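Local coordinates for particle-associated lyase (Acinetobacter bacteriophage AP22, PDB 4Y9V), which binds the capsular saccharide of Acinetobacter baumannii as a trimeric phage tailspike and probably degrades the capsular polysaccharide as a lyase, at residues N24-I29 and I35-V40; I489-V494 and P503-P508; T572-D577 and R584-V589. One frame throughout, in Å; residues are numbered along the deposited sequence.

Contact 1 of 3, residues N24-I29 and I35-V40; sequences NSASAI and ISQQEV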
ATOM      1  N   ASN A  24      31.309  27.424 -51.307  1.00 29.45           N
ATOM      2  CA  ASN A  24      30.558  27.914 -50.212  1.00 19.82           C
ATOM      3  C   ASN A  24      29.609  26.856 -49.651  1.00 13.38           C
ATOM      4  O   ASN A  24      28.752  27.226 -48.844  1.00 20.53           O
ATOM      5  CB  ASN A  24      29.730  29.184 -50.482  1.00 31.45           C
ATOM      6  CG  ASN A  24      30.777  30.301 -50.318  1.00 39.75           C
ATOM      7  OD1 ASN A  24      30.956  30.863 -49.227  1.00 51.88           O
ATOM      8  ND2 ASN A  24      31.465  30.510 -51.434  1.00 50.47           N
ATOM      9  N   SER A  25      29.792  25.620 -49.977  1.00 12.74           N
ATOM     10  CA  SER A  25      29.018  24.519 -49.432  0.66 11.13           C
ATOM     11  C   SER A  25      29.556  24.089 -48.079  1.00  9.44           C
ATOM     12  O   SER A  25      30.764  24.106 -47.876  1.00 10.84           O
ATOM     13  CB  SER A  25      29.184  23.402 -50.449  0.66 12.17           C
ATOM     14  OG  SER A  25      28.567  22.231 -49.924  0.66 11.38           O
ATOM     15  N   ALA A  26      28.687  23.624 -47.203  1.00  9.17           N
ATOM     16  CA  ALA A  26      29.132  23.018 -45.946  1.00  7.98           C
ATOM     17  C   ALA A  26      30.019  21.801 -46.212  1.00  8.51           C
ATOM     18  O   ALA A  26      30.899  21.475 -45.405  1.00  9.56           O
ATOM     19  CB  ALA A  26      27.959  22.648 -45.063  1.00  9.12           C
ATOM     20  N   SER A  27      29.870  21.151 -47.359  1.00  9.27           N
ATOM     21  CA  SER A  27      30.720  20.068 -47.722  0.60 10.10           C
ATOM     22  C   SER A  27      32.169  20.479 -47.962  1.00 12.04           C
ATOM     23  O   SER A  27      33.055  19.603 -47.964  1.00 18.11           O
ATOM     24  CB  SER A  27      30.213  19.444 -49.026  0.60 11.64           C
ATOM     25  OG  SER A  27      29.107  18.662 -48.657  0.60 11.63           O
ATOM     26  N   ALA A  28      32.426  21.773 -48.187  1.00 11.32           N
ATOM     27  CA  ALA A  28      33.778  22.299 -48.451  1.00 12.77           C
ATOM     28  C   ALA A  28      34.518  22.699 -47.193  1.00 12.38           C
ATOM     29  O   ALA A  28      35.686  23.050 -47.307  1.00 16.77           O
ATOM     30  CB  ALA A  28      33.648  23.468 -49.435  1.00 18.40           C
ATOM     31  N   ILE A  29      33.856  22.690 -46.070  1.00 10.18           N
ATOM     32  CA  ILE A  29      34.422  23.143 -44.786  1.00 10.47           C
ATOM     33  C   ILE A  29      34.819  21.921 -43.989  1.00 10.06           C
ATOM     34  O   ILE A  29      34.022  20.983 -43.902  1.00 11.78           O
ATOM     35  CB  ILE A  29      33.415  24.014 -44.050  1.00 10.53           C
ATOM     36  CG1 ILE A  29      32.983  25.231 -44.895  1.00 11.38           C
ATOM     37  CG2 ILE A  29      33.932  24.427 -42.700  1.00 11.67           C
ATOM     38  CD1 ILE A  29      34.097  26.112 -45.429  1.00 14.24           C
ATOM     39  N   ILE A  35      36.013  15.085 -40.745  1.00  7.18           N
ATOM     40  CA  ILE A  35      34.730  15.080 -41.448  1.00  7.37           C
ATOM     41  C   ILE A  35      34.389  16.489 -41.878  1.00  7.28           C
ATOM     42  O   ILE A  35      34.850  17.484 -41.296  1.00  8.46           O
ATOM     43  CB  ILE A  35      33.597  14.414 -40.642  1.00  7.93           C
ATOM     44  CG1 ILE A  35      33.006  15.263 -39.527  1.00  8.30           C
ATOM     45  CG2 ILE A  35      34.039  13.034 -40.131  1.00  8.42           C
ATOM     46  CD1 ILE A  35      31.823  14.612 -38.810  1.00  9.12           C
ATOM     47  N   SER A  36      33.533  16.641 -42.909  1.00  7.51           N
ATOM     48  CA  SER A  36      33.132  17.947 -43.356  1.00  7.90           C
ATOM     49  C   SER A  36      32.086  18.547 -42.425  1.00  7.01           C
ATOM     50  O   SER A  36      31.430  17.862 -41.654  1.00  7.30           O
ATOM     51  CB  SER A  36      32.558  17.918 -44.769  1.00  8.42           C
ATOM     52  OG  SER A  36      31.235  17.412 -44.761  1.00  9.01           O
ATOM     53  N   GLN A  37      31.870  19.868 -42.586  1.00  7.37           N
ATOM     54  CA  GLN A  37      30.804  20.507 -41.812  1.00  7.48           C
ATOM     55  C   GLN A  37      29.452  19.928 -42.199  1.00  6.73           C
ATOM     56  O   GLN A  37      28.563  19.835 -41.334  1.00  7.37           O
ATOM     57  CB  GLN A  37      30.837  22.029 -42.040  1.00  7.94           C
ATOM     58  CG  GLN A  37      29.824  22.744 -41.187  1.00  7.62           C
ATOM     59  CD  GLN A  37      30.187  22.591 -39.717  1.00  7.32           C
ATOM     60  OE1 GLN A  37      31.346  22.806 -39.334  1.00  8.38           O
ATOM     61  NE2 GLN A  37      29.208  22.253 -38.869  1.00  8.19           N
ATOM     62  N   GLN A  38      29.245  19.561 -43.449  1.00  7.12           N
ATOM     63  CA  GLN A  38      27.982  18.889 -43.811  1.00  7.00           C
ATOM     64  C   GLN A  38      27.803  17.614 -43.011  1.00  6.88           C
ATOM     65  O   GLN A  38      26.706  17.314 -42.533  1.00  7.30           O
ATOM     66  CB  GLN A  38      27.875  18.602 -45.296  1.00  7.72           C
ATOM     67  CG  GLN A  38      26.517  18.066 -45.701  1.00  7.88           C
ATOM     68  CD  GLN A  38      25.430  19.068 -45.432  1.00  7.82           C
ATOM     69  OE1 GLN A  38      25.418  20.163 -46.024  1.00  8.34           O
ATOM     70  NE2 GLN A  38      24.503  18.738 -44.537  1.00  8.67           N
ATOM     71  N   GLU A  39      28.873  16.834 -42.894  1.00  6.96           N
ATOM     72  CA  GLU A  39      28.806  15.582 -42.118  1.00  7.00           C
ATOM     73  C   GLU A  39      28.542  15.853 -40.647  1.00  6.48           C
ATOM     74  O   GLU A  39      27.806  15.116 -39.997  1.00  7.40           O
ATOM     75  CB  GLU A  39      30.089  14.781 -42.309  1.00  7.12           C
ATOM     76  CG  GLU A  39      30.284  14.283 -43.724  1.00  8.68           C
ATOM     77  CD  GLU A  39      31.565  13.513 -43.828  1.00  8.52           C
ATOM     78  OE1 GLU A  39      31.543  12.260 -43.722  1.00 10.61           O
ATOM     79  OE2 GLU A  39      32.637  14.137 -43.970  1.00 10.22           O
ATOM     80  N   VAL A  40      29.104  16.931 -40.080  1.00  6.66           N
ATOM     81  CA  VAL A  40      28.767  17.302 -38.710  1.00  6.61           C
ATOM     82  C   VAL A  40      27.262  17.588 -38.650  1.00  6.25           C
ATOM     83  O   VAL A  40      26.566  17.089 -37.766  1.00  6.90           O
ATOM     84  CB  VAL A  40      29.579  18.521 -38.218  1.00  7.37           C
ATOM     85  CG1 VAL A  40      29.075  18.987 -36.870  1.00  8.30           C
ATOM     86  CG2 VAL A  40      31.087  18.240 -38.180  1.00  8.19           C
TER
HETATM   87  O   HOH W   1      26.849  21.087 -48.171  0.37  9.91           O
HETATM   88  O   HOH W   2      30.639  16.353 -47.055  0.65 18.26           O
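Ile29 O receives the backbone N-H of Gln37 at 2.8 Å, the shorter of two bonds that tie the 3-10 turn of 26-28 and the residue after it to the first turn of helix 37-42. The same oxygen also takes a CH...O contact from Ser36 CA. The second bond, from Gln38 N to Ala26 O, is weak. Gln37 CB lies against CB of Ile29 at 3.8 Å; beyond it CG runs anti to the backbone N (chi1 -176°), and a bend at chi2 takes the amide off to Asn41 of its own chain and Asn41 of the third subunit. Here the helix begins with a capping box: Ser36 OG accepts from Glu39 N at 3.1 Å and Glu39 OE2 accepts from Ser36 N at 2.9 Å, the carboxylate oxygen being met on its anti side. In Gln38 a bend at chi2 (63°) turns the amide back, bringing OE1 to 3.7 Å from Ala26 CB, which points at the helix. That OE1 accepts hydrogen bonds from a water and from Lys32 N of the second subunit, while NE2 bonds Asp42 OD1 of the same chain and Asp31 OD1 of the second subunit. In the conformer given, the water also bonds Ser25 OG and, weakly, Ser27 OG; Ser27 OG rests 3.6 Å from Gln38 CB, and a second water joins it to Ser36 OG.

Contact 2 of 3, residues I489-V494 and P503-P508; sequences IIVDDV and PYLIYP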
ATOM      1  N   ILE A 489     -20.943 -15.743   3.902  1.00  5.00           N
ATOM      2  CA  ILE A 489     -21.008 -14.309   4.147  1.00  4.77           C
ATOM      3  C   ILE A 489     -20.466 -14.071   5.557  1.00  4.66           C
ATOM      4  O   ILE A 489     -20.973 -14.625   6.526  1.00  5.46           O
ATOM      5  CB  ILE A 489     -22.397 -13.695   3.968  1.00  5.17           C
ATOM      6  CG1 ILE A 489     -22.910 -13.902   2.533  1.00  5.96           C
ATOM      7  CG2 ILE A 489     -22.368 -12.219   4.365  1.00  5.64           C
ATOM      8  CD1 ILE A 489     -24.345 -13.496   2.312  1.00  7.59           C
ATOM      9  N   ILE A 490     -19.410 -13.252   5.634  1.00  4.66           N
ATOM     10  CA  ILE A 490     -18.826 -12.844   6.898  1.00  4.71           C
ATOM     11  C   ILE A 490     -19.029 -11.342   7.046  1.00  4.59           C
ATOM     12  O   ILE A 490     -18.651 -10.586   6.155  1.00  5.56           O
ATOM     13  CB  ILE A 490     -17.316 -13.180   6.917  1.00  5.25           C
ATOM     14  CG1 ILE A 490     -17.113 -14.692   6.877  1.00  5.83           C
ATOM     15  CG2 ILE A 490     -16.615 -12.523   8.086  1.00  5.73           C
ATOM     16  CD1 ILE A 490     -15.656 -15.095   6.637  1.00  7.30           C
ATOM     17  N   VAL A 491     -19.657 -10.928   8.146  1.00  4.50           N
ATOM     18  CA  VAL A 491     -19.787  -9.510   8.521  1.00  4.54           C
ATOM     19  C   VAL A 491     -19.440  -9.484   9.999  1.00  4.61           C
ATOM     20  O   VAL A 491     -20.323  -9.578  10.855  1.00  5.08           O
ATOM     21  CB  VAL A 491     -21.156  -8.925   8.218  1.00  4.82           C
ATOM     22  CG1 VAL A 491     -21.172  -7.435   8.557  1.00  5.28           C
ATOM     23  CG2 VAL A 491     -21.574  -9.149   6.760  1.00  5.56           C
ATOM     24  N   ASP A 492     -18.125  -9.421  10.302  1.00  5.04           N
ATOM     25  CA  ASP A 492     -17.646  -9.756  11.648  1.00  5.16           C
ATOM     26  C   ASP A 492     -17.032  -8.579  12.422  1.00  5.22           C
ATOM     27  O   ASP A 492     -16.828  -8.747  13.631  1.00  6.23           O
ATOM     28  CB  ASP A 492     -16.686 -10.921  11.622  1.00  5.83           C
ATOM     29  CG  ASP A 492     -15.395 -10.638  10.892  1.00  6.00           C
ATOM     30  OD1 ASP A 492     -15.283  -9.613  10.240  1.00  6.17           O
ATOM     31  OD2 ASP A 492     -14.475 -11.515  10.986  1.00  9.72           O
ATOM     32  N   ASP A 493     -16.759  -7.464  11.786  1.00  5.06           N
ATOM     33  CA  ASP A 493     -16.030  -6.369  12.431  1.00  5.27           C
ATOM     34  C   ASP A 493     -16.337  -5.083  11.651  1.00  5.02           C
ATOM     35  O   ASP A 493     -15.594  -4.680  10.773  1.00  5.76           O
ATOM     36  CB  ASP A 493     -14.549  -6.635  12.490  1.00  5.79           C
ATOM     37  CG  ASP A 493     -13.751  -5.583  13.231  1.00  6.85           C
ATOM     38  OD1 ASP A 493     -14.351  -4.632  13.829  1.00  7.86           O
ATOM     39  OD2 ASP A 493     -12.485  -5.717  13.205  1.00  7.74           O
ATOM     40  N   VAL A 494     -17.484  -4.498  11.998  1.00  5.13           N
ATOM     41  CA  VAL A 494     -17.989  -3.274  11.409  1.00  5.00           C
ATOM     42  C   VAL A 494     -18.409  -2.362  12.568  1.00  5.01           C
ATOM     43  O   VAL A 494     -18.709  -2.857  13.657  1.00  5.72           O
ATOM     44  CB  VAL A 494     -19.191  -3.524  10.463  1.00  5.52           C
ATOM     45  CG1 VAL A 494     -18.805  -4.490   9.351  1.00  6.33           C
ATOM     46  CG2 VAL A 494     -20.431  -4.012  11.200  1.00  6.21           C
ATOM     47  N   PRO A 503     -28.922  -1.754  11.607  1.00  5.72           N
ATOM     48  CA  PRO A 503     -28.907  -2.548  10.379  1.00  5.70           C
ATOM     49  C   PRO A 503     -28.945  -4.015  10.656  1.00  5.09           C
ATOM     50  O   PRO A 503     -28.506  -4.516  11.699  1.00  5.95           O
ATOM     51  CB  PRO A 503     -27.541  -2.199   9.806  1.00  5.81           C
ATOM     52  CG  PRO A 503     -26.655  -2.046  11.040  1.00  5.84           C
ATOM     53  CD  PRO A 503     -27.600  -1.363  12.043  1.00  6.20           C
ATOM     54  N   TYR A 504     -29.376  -4.788   9.623  1.00  5.15           N
ATOM     55  CA  TYR A 504     -29.022  -6.180   9.538  1.00  5.21           C
ATOM     56  C   TYR A 504     -27.538  -6.305   9.161  1.00  5.10           C
ATOM     57  O   TYR A 504     -27.064  -5.663   8.227  1.00  6.27           O
ATOM     58  CB  TYR A 504     -29.843  -6.892   8.460  1.00  5.78           C
ATOM     59  CG  TYR A 504     -31.280  -7.107   8.835  1.00  6.43           C
ATOM     60  CD1 TYR A 504     -31.641  -8.235   9.589  1.00  8.07           C
ATOM     61  CD2 TYR A 504     -32.262  -6.199   8.506  1.00  8.10           C
ATOM     62  CE1 TYR A 504     -32.934  -8.438   9.965  1.00 10.92           C
ATOM     63  CE2 TYR A 504     -33.592  -6.411   8.865  1.00 10.72           C
ATOM     64  CZ  TYR A 504     -33.891  -7.562   9.606  1.00 12.08           C
ATOM     65  OH  TYR A 504     -35.221  -7.738   9.951  1.00 18.99           O
ATOM     66  N   LEU A 505     -26.843  -7.215   9.834  1.00  4.74           N
ATOM     67  CA  LEU A 505     -25.500  -7.616   9.387  1.00  4.69           C
ATOM     68  C   LEU A 505     -25.612  -8.284   8.023  1.00  4.59           C
ATOM     69  O   LEU A 505     -24.899  -7.975   7.081  1.00  4.83           O
ATOM     70  CB  LEU A 505     -24.868  -8.489  10.449  1.00  4.74           C
ATOM     71  CG  LEU A 505     -24.601  -7.769  11.784  1.00  5.10           C
ATOM     72  CD1 LEU A 505     -24.383  -8.755  12.905  1.00  6.12           C
ATOM     73  CD2 LEU A 505     -23.396  -6.844  11.668  1.00  6.03           C
ATOM     74  N   ILE A 506     -26.550  -9.251   7.944  1.00  4.81           N
ATOM     75  CA  ILE A 506     -26.878  -9.984   6.720  1.00  4.78           C
ATOM     76  C   ILE A 506     -28.393  -9.946   6.605  1.00  4.96           C
ATOM     77  O   ILE A 506     -29.088 -10.348   7.545  1.00  5.43           O
ATOM     78  CB  ILE A 506     -26.346 -11.436   6.756  1.00  5.12           C
ATOM     79  CG1 ILE A 506     -24.842 -11.454   6.991  1.00  5.29           C
ATOM     80  CG2 ILE A 506     -26.764 -12.154   5.490  1.00  6.09           C
ATOM     81  CD1 ILE A 506     -24.273 -12.854   7.106  1.00  5.84           C
ATOM     82  N   TYR A 507     -28.910  -9.423   5.505  1.00  5.00           N
ATOM     83  CA  TYR A 507     -30.350  -9.306   5.342  1.00  5.26           C
ATOM     84  C   TYR A 507     -30.940 -10.689   5.052  1.00  5.33           C
ATOM     85  O   TYR A 507     -30.452 -11.386   4.159  1.00  5.41           O
ATOM     86  CB  TYR A 507     -30.685  -8.308   4.219  1.00  5.85           C
ATOM     87  CG  TYR A 507     -32.145  -7.978   4.252  1.00  7.45           C
ATOM     88  CD1 TYR A 507     -32.587  -6.943   5.056  1.00  8.34           C
ATOM     89  CD2 TYR A 507     -33.103  -8.745   3.585  1.00 10.70           C
ATOM     90  CE1 TYR A 507     -33.919  -6.610   5.152  1.00 12.67           C
ATOM     91  CE2 TYR A 507     -34.437  -8.463   3.722  1.00 14.46           C
ATOM     92  CZ  TYR A 507     -34.842  -7.415   4.506  1.00 16.04           C
ATOM     93  OH  TYR A 507     -36.210  -7.116   4.585  1.00 23.80           O
ATOM     94  N   PRO A 508     -32.018 -11.070   5.762  1.00  5.59           N
ATOM     95  CA  PRO A 508     -32.580 -12.424   5.601  1.00  5.99           C
ATOM     96  C   PRO A 508     -33.555 -12.516   4.436  1.00  5.93           C
ATOM     97  O   PRO A 508     -34.541 -11.808   4.398  1.00  7.76           O
ATOM     98  CB  PRO A 508     -33.328 -12.619   6.923  1.00  7.16           C
ATOM     99  CG  PRO A 508     -33.725 -11.263   7.357  1.00  8.06           C
ATOM    100  CD  PRO A 508     -32.590 -10.357   6.935  1.00  6.86           C
TER
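Ile489 CG2 presses on Ile506 CD1 at 3.4 Å, tighter than the usual carbon-carbon contact, in an apolar seam between strand 486-496 and the chain that leads on to strand 518-531. The strand belongs to the parallel beta-helix of a pectin lyase-like fold, and segment 503-508 turns a corner at Leu505 before the chain enters the next strand. In Ile489 the branch that reaches across is CG2, anti to the backbone N; the two isoleucine side chains pass at a slant, with CG1 of Ile506 3.7 Å from the same CG2. Val491 spreads its two methyls over the corner. CG1, anti to the backbone N (chi1 -176°), meets CD2 of Leu505 at 3.9 Å; CG2 lies against Leu505 O at 3.5 Å and also reaches Ile506 CG1, at 4.0 Å, as the valine and isoleucine run past each other in opposite directions. All five touching residues are buried, and their contacts are apolar apart from Leu505 O against Val491.

Around this first shell, strand 486-496 is held by backbone hydrogen bonds, Ile489 to Lys518 and Arg520, Ile490 to Val455 and Ile457. Strand 470-476 supplies a wall on which Ile489 touches Ala472 and both Val491 and Val494 touch Trp471, while Ile506 packs on Thr519 and Gln521 and Leu505 on Tyr550. Toward the second subunit, Val494 O accepts from Arg520 of that chain. Farther along segment 489-494, Val494 CG2 meets Leu505 CD2 at 4.1 Å.

Contact 3 of 3, residues T572-D577 and R584-V589; sequences TFFNED and RTPTPV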
ATOM      1  N   THR A 572     -24.591 -16.680  51.308  1.00  8.77           N
ATOM      2  CA  THR A 572     -25.510 -15.770  52.003  1.00  9.45           C
ATOM      3  C   THR A 572     -26.197 -14.794  51.091  1.00  8.91           C
ATOM      4  O   THR A 572     -27.191 -14.155  51.459  1.00 10.51           O
ATOM      5  CB  THR A 572     -24.848 -14.973  53.170  1.00 10.24           C
ATOM      6  OG1 THR A 572     -23.968 -13.990  52.658  1.00 11.17           O
ATOM      7  CG2 THR A 572     -24.136 -15.918  54.154  1.00 11.56           C
ATOM      8  N   PHE A 573     -25.691 -14.557  49.862  1.00  8.09           N
ATOM      9  CA  PHE A 573     -26.300 -13.529  49.038  1.00  7.73           C
ATOM     10  C   PHE A 573     -27.754 -13.913  48.678  1.00  7.66           C
ATOM     11  O   PHE A 573     -28.633 -13.044  48.729  1.00  8.68           O
ATOM     12  CB  PHE A 573     -25.460 -13.236  47.765  1.00  7.46           C
ATOM     13  CG  PHE A 573     -25.950 -12.043  47.030  1.00  7.33           C
ATOM     14  CD1 PHE A 573     -25.659 -10.762  47.485  1.00  8.99           C
ATOM     15  CD2 PHE A 573     -26.718 -12.158  45.893  1.00  7.38           C
ATOM     16  CE1 PHE A 573     -26.117  -9.665  46.807  1.00 10.00           C
ATOM     17  CE2 PHE A 573     -27.184 -11.039  45.221  1.00  7.85           C
ATOM     18  CZ  PHE A 573     -26.881  -9.778  45.696  1.00  8.75           C
ATOM     19  N   PHE A 574     -27.975 -15.170  48.307  1.00  7.45           N
ATOM     20  CA  PHE A 574     -29.278 -15.625  47.879  1.00  7.56           C
ATOM     21  C   PHE A 574     -30.007 -16.497  48.914  1.00  7.87           C
ATOM     22  O   PHE A 574     -31.078 -17.009  48.607  1.00  9.17           O
ATOM     23  CB  PHE A 574     -29.204 -16.393  46.546  1.00  7.69           C
ATOM     24  CG  PHE A 574     -28.845 -15.480  45.375  1.00  7.23           C
ATOM     25  CD1 PHE A 574     -29.678 -14.456  44.985  1.00  7.38           C
ATOM     26  CD2 PHE A 574     -27.663 -15.677  44.660  1.00  7.32           C
ATOM     27  CE1 PHE A 574     -29.379 -13.638  43.908  1.00  7.19           C
ATOM     28  CE2 PHE A 574     -27.347 -14.839  43.601  1.00  7.28           C
ATOM     29  CZ  PHE A 574     -28.199 -13.846  43.209  1.00  7.62           C
ATOM     30  N   ASN A 575     -29.433 -16.625  50.118  1.00  8.40           N
ATOM     31  CA  ASN A 575     -30.057 -17.440  51.159  1.00  8.70           C
ATOM     32  C   ASN A 575     -30.106 -16.691  52.476  1.00 10.15           C
ATOM     33  O   ASN A 575     -29.105 -16.195  52.970  1.00 12.43           O
ATOM     34  CB  ASN A 575     -29.255 -18.763  51.373  1.00  8.52           C
ATOM     35  CG  ASN A 575     -29.435 -19.626  50.162  1.00  8.26           C
ATOM     36  OD1 ASN A 575     -30.456 -20.319  50.007  1.00  8.59           O
ATOM     37  ND2 ASN A 575     -28.510 -19.524  49.204  1.00  8.06           N
ATOM     38  N   GLU A 576     -31.328 -16.726  53.047  1.00 11.42           N
ATOM     39  CA  GLU A 576     -31.596 -16.097  54.353  1.00 12.35           C
ATOM     40  C   GLU A 576     -30.906 -16.855  55.487  1.00 12.40           C
ATOM     41  O   GLU A 576     -30.493 -16.237  56.477  1.00 15.77           O
ATOM     42  CB  GLU A 576     -33.109 -16.100  54.580  1.00 14.19           C
ATOM     43  CG  GLU A 576     -33.820 -15.164  53.580  1.00 12.40           C
ATOM     44  CD  GLU A 576     -34.026 -15.678  52.154  1.00 12.25           C
ATOM     45  OE1 GLU A 576     -34.033 -16.898  51.934  1.00 13.56           O
ATOM     46  OE2 GLU A 576     -34.216 -14.877  51.268  1.00 13.95           O
ATOM     47  N   ASP A 577     -30.724 -18.162  55.322  1.00 12.41           N
ATOM     48  CA  ASP A 577     -30.083 -19.015  56.313  1.00 12.90           C
ATOM     49  C   ASP A 577     -29.404 -20.106  55.525  1.00 11.72           C
ATOM     50  O   ASP A 577     -30.032 -20.954  54.927  1.00 12.64           O
ATOM     51  CB  ASP A 577     -31.113 -19.635  57.253  1.00 14.76           C
ATOM     52  CG  ASP A 577     -30.518 -20.485  58.337  1.00 16.06           C
ATOM     53  OD1 ASP A 577     -29.361 -20.908  58.218  1.00 17.43           O
ATOM     54  OD2 ASP A 577     -31.249 -20.749  59.307  1.00 21.24           O
ATOM     55  N   ARG A 584     -30.937 -21.789  47.675  1.00  7.53           N
ATOM     56  CA  ARG A 584     -31.349 -21.060  46.487  1.00  7.31           C
ATOM     57  C   ARG A 584     -30.118 -20.664  45.651  1.00  7.13           C
ATOM     58  O   ARG A 584     -29.162 -20.136  46.196  1.00  7.95           O
ATOM     59  CB  ARG A 584     -32.094 -19.808  46.927  1.00  7.62           C
ATOM     60  CG  ARG A 584     -32.682 -19.000  45.773  1.00  7.62           C
ATOM     61  CD  ARG A 584     -33.474 -17.827  46.256  1.00  8.14           C
ATOM     62  NE  ARG A 584     -34.679 -18.156  47.017  1.00  8.42           N
ATOM     63  CZ  ARG A 584     -34.786 -18.164  48.349  1.00  8.44           C
ATOM     64  NH1 ARG A 584     -33.741 -17.954  49.167  1.00  8.98           N
ATOM     65  NH2 ARG A 584     -35.961 -18.430  48.886  1.00  9.38           N
ATOM     66  N   THR A 585     -30.246 -20.912  44.337  1.00  7.42           N
ATOM     67  CA  THR A 585     -29.188 -20.483  43.409  1.00  7.93           C
ATOM     68  C   THR A 585     -29.856 -19.898  42.168  1.00  7.40           C
ATOM     69  O   THR A 585     -31.011 -20.223  41.847  1.00  8.07           O
ATOM     70  CB  THR A 585     -28.191 -21.559  43.009  1.00  9.62           C
ATOM     71  OG1 THR A 585     -28.922 -22.385  42.136  1.00 12.90           O
ATOM     72  CG2 THR A 585     -27.680 -22.400  44.160  1.00  9.88           C
ATOM     73  N   PRO A 586     -29.146 -19.010  41.460  1.00  7.60           N
ATOM     74  CA  PRO A 586     -29.712 -18.370  40.270  1.00  7.09           C
ATOM     75  C   PRO A 586     -29.313 -19.088  38.987  1.00  6.23           C
ATOM     76  O   PRO A 586     -28.204 -18.903  38.481  1.00  8.25           O
ATOM     77  CB  PRO A 586     -29.040 -17.000  40.335  1.00  8.39           C
ATOM     78  CG  PRO A 586     -27.687 -17.260  40.914  1.00  9.07           C
ATOM     79  CD  PRO A 586     -27.926 -18.333  41.918  1.00  8.84           C
ATOM     80  N   THR A 587     -30.181 -19.937  38.401  1.00  6.46           N
ATOM     81  CA  THR A 587     -29.793 -20.608  37.157  1.00  6.07           C
ATOM     82  C   THR A 587     -29.945 -19.643  35.985  1.00  5.64           C
ATOM     83  O   THR A 587     -31.063 -19.186  35.711  1.00  6.53           O
ATOM     84  CB  THR A 587     -30.677 -21.842  36.924  1.00  6.49           C
ATOM     85  OG1 THR A 587     -30.476 -22.802  37.968  1.00  7.28           O
ATOM     86  CG2 THR A 587     -30.332 -22.500  35.579  1.00  7.33           C
ATOM     87  N   PRO A 588     -28.861 -19.324  35.280  1.00  5.93           N
ATOM     88  CA  PRO A 588     -28.959 -18.356  34.187  1.00  6.07           C
ATOM     89  C   PRO A 588     -29.454 -19.031  32.904  1.00  5.60           C
ATOM     90  O   PRO A 588     -28.997 -20.136  32.587  1.00  6.22           O
ATOM     91  CB  PRO A 588     -27.506 -17.871  34.023  1.00  7.17           C
ATOM     92  CG  PRO A 588     -26.669 -19.104  34.396  1.00  7.88           C
ATOM     93  CD  PRO A 588     -27.473 -19.784  35.509  1.00  6.46           C
ATOM     94  N   VAL A 589     -30.326 -18.349  32.180  1.00  5.49           N
ATOM     95  CA  VAL A 589     -30.869 -18.839  30.931  1.00  5.33           C
ATOM     96  C   VAL A 589     -31.087 -17.699  29.966  1.00  5.03           C
ATOM     97  O   VAL A 589     -31.237 -16.540  30.370  1.00  5.94           O
ATOM     98  CB  VAL A 589     -32.227 -19.587  31.113  1.00  5.84           C
ATOM     99  CG1 VAL A 589     -32.090 -20.711  32.142  1.00  6.73           C
ATOM    100  CG2 VAL A 589     -33.348 -18.624  31.532  1.00  6.78           C
TER
HETATM  101  O   HOH W   3     -35.815 -18.895  51.748  0.61 15.23           O
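Arg584 NH1 gives hydrogen bonds to two oxygens of segment 572-577, Phe574 O at 2.9 Å and Glu576 OE1 at 3.0 Å, the second being also a salt bridge. The Phe574 oxygen lies in the guanidinium plane and is met in its own carbonyl plane. The carboxylate is engaged on the syn side of OE1, with its plane turned 80° from that of the guanidinium. A water bridges the pair a second time, donating to Glu576 OE1 and accepting from Arg584 NH2. Asn575 adds a two-way clasp on the backbone of Arg584: OD1 takes the amide N-H of Arg584 on a lone pair at 2.8 Å, and ND2 gives to Arg584 O at 3.1 Å. One side-chain amide thus serves both polar backbone atoms of a single residue, as a neighbouring strand would.

Extended at chi1 and chi2, the arginine chain runs past Phe574 O; the bend at chi3 (-65°) then turns the guanidinium back to it. Lys606 O and Lys607 O bind NE and NH2 of Arg584, and Glu576 OE2 has a further partner in Thr610, so the loop after strand 597-604 holds both members of the ion pair. Farther out, Phe574 CE2 lies 3.6 Å from Pro586 CG, the two side chains crossing at about a right angle near the start of strand 586-594. Trp569 meets the Phe574 ring edge-to-face, and Leu603 of the second subunit packs on both Phe574 and Pro586.

Within the Ig-like tailspike domain, this chemistry joins an irregular loop to the residues leading into strand 586-594, mostly by side-chain bonds to backbone atoms, plus one salt bridge; with the guanidinium shared among carbonyls, a carboxylate and water, its positive charge is probably well compensated.

Overall arrangement
The three contacts follow one another along the chain and along the length of the spike, none touching another. Contact 1 lies near the N-terminal end, contact 2 where the parallel beta-helix nears its end, and contact 3 in the C-terminal Ig-like domain. Centres of contacts 1 and 3 are about 115 Å apart, those of contacts 1 and 2 about 82 Å, and those of contacts 2 and 3 about 38 Å. Contact 1 stands across the chain's centre from the other two. All three touch the second subunit, so each also borders the trimer interface. None includes residues of the saccharide pocket, to which Arg166, Tyr168, Phe249 and His337 belong.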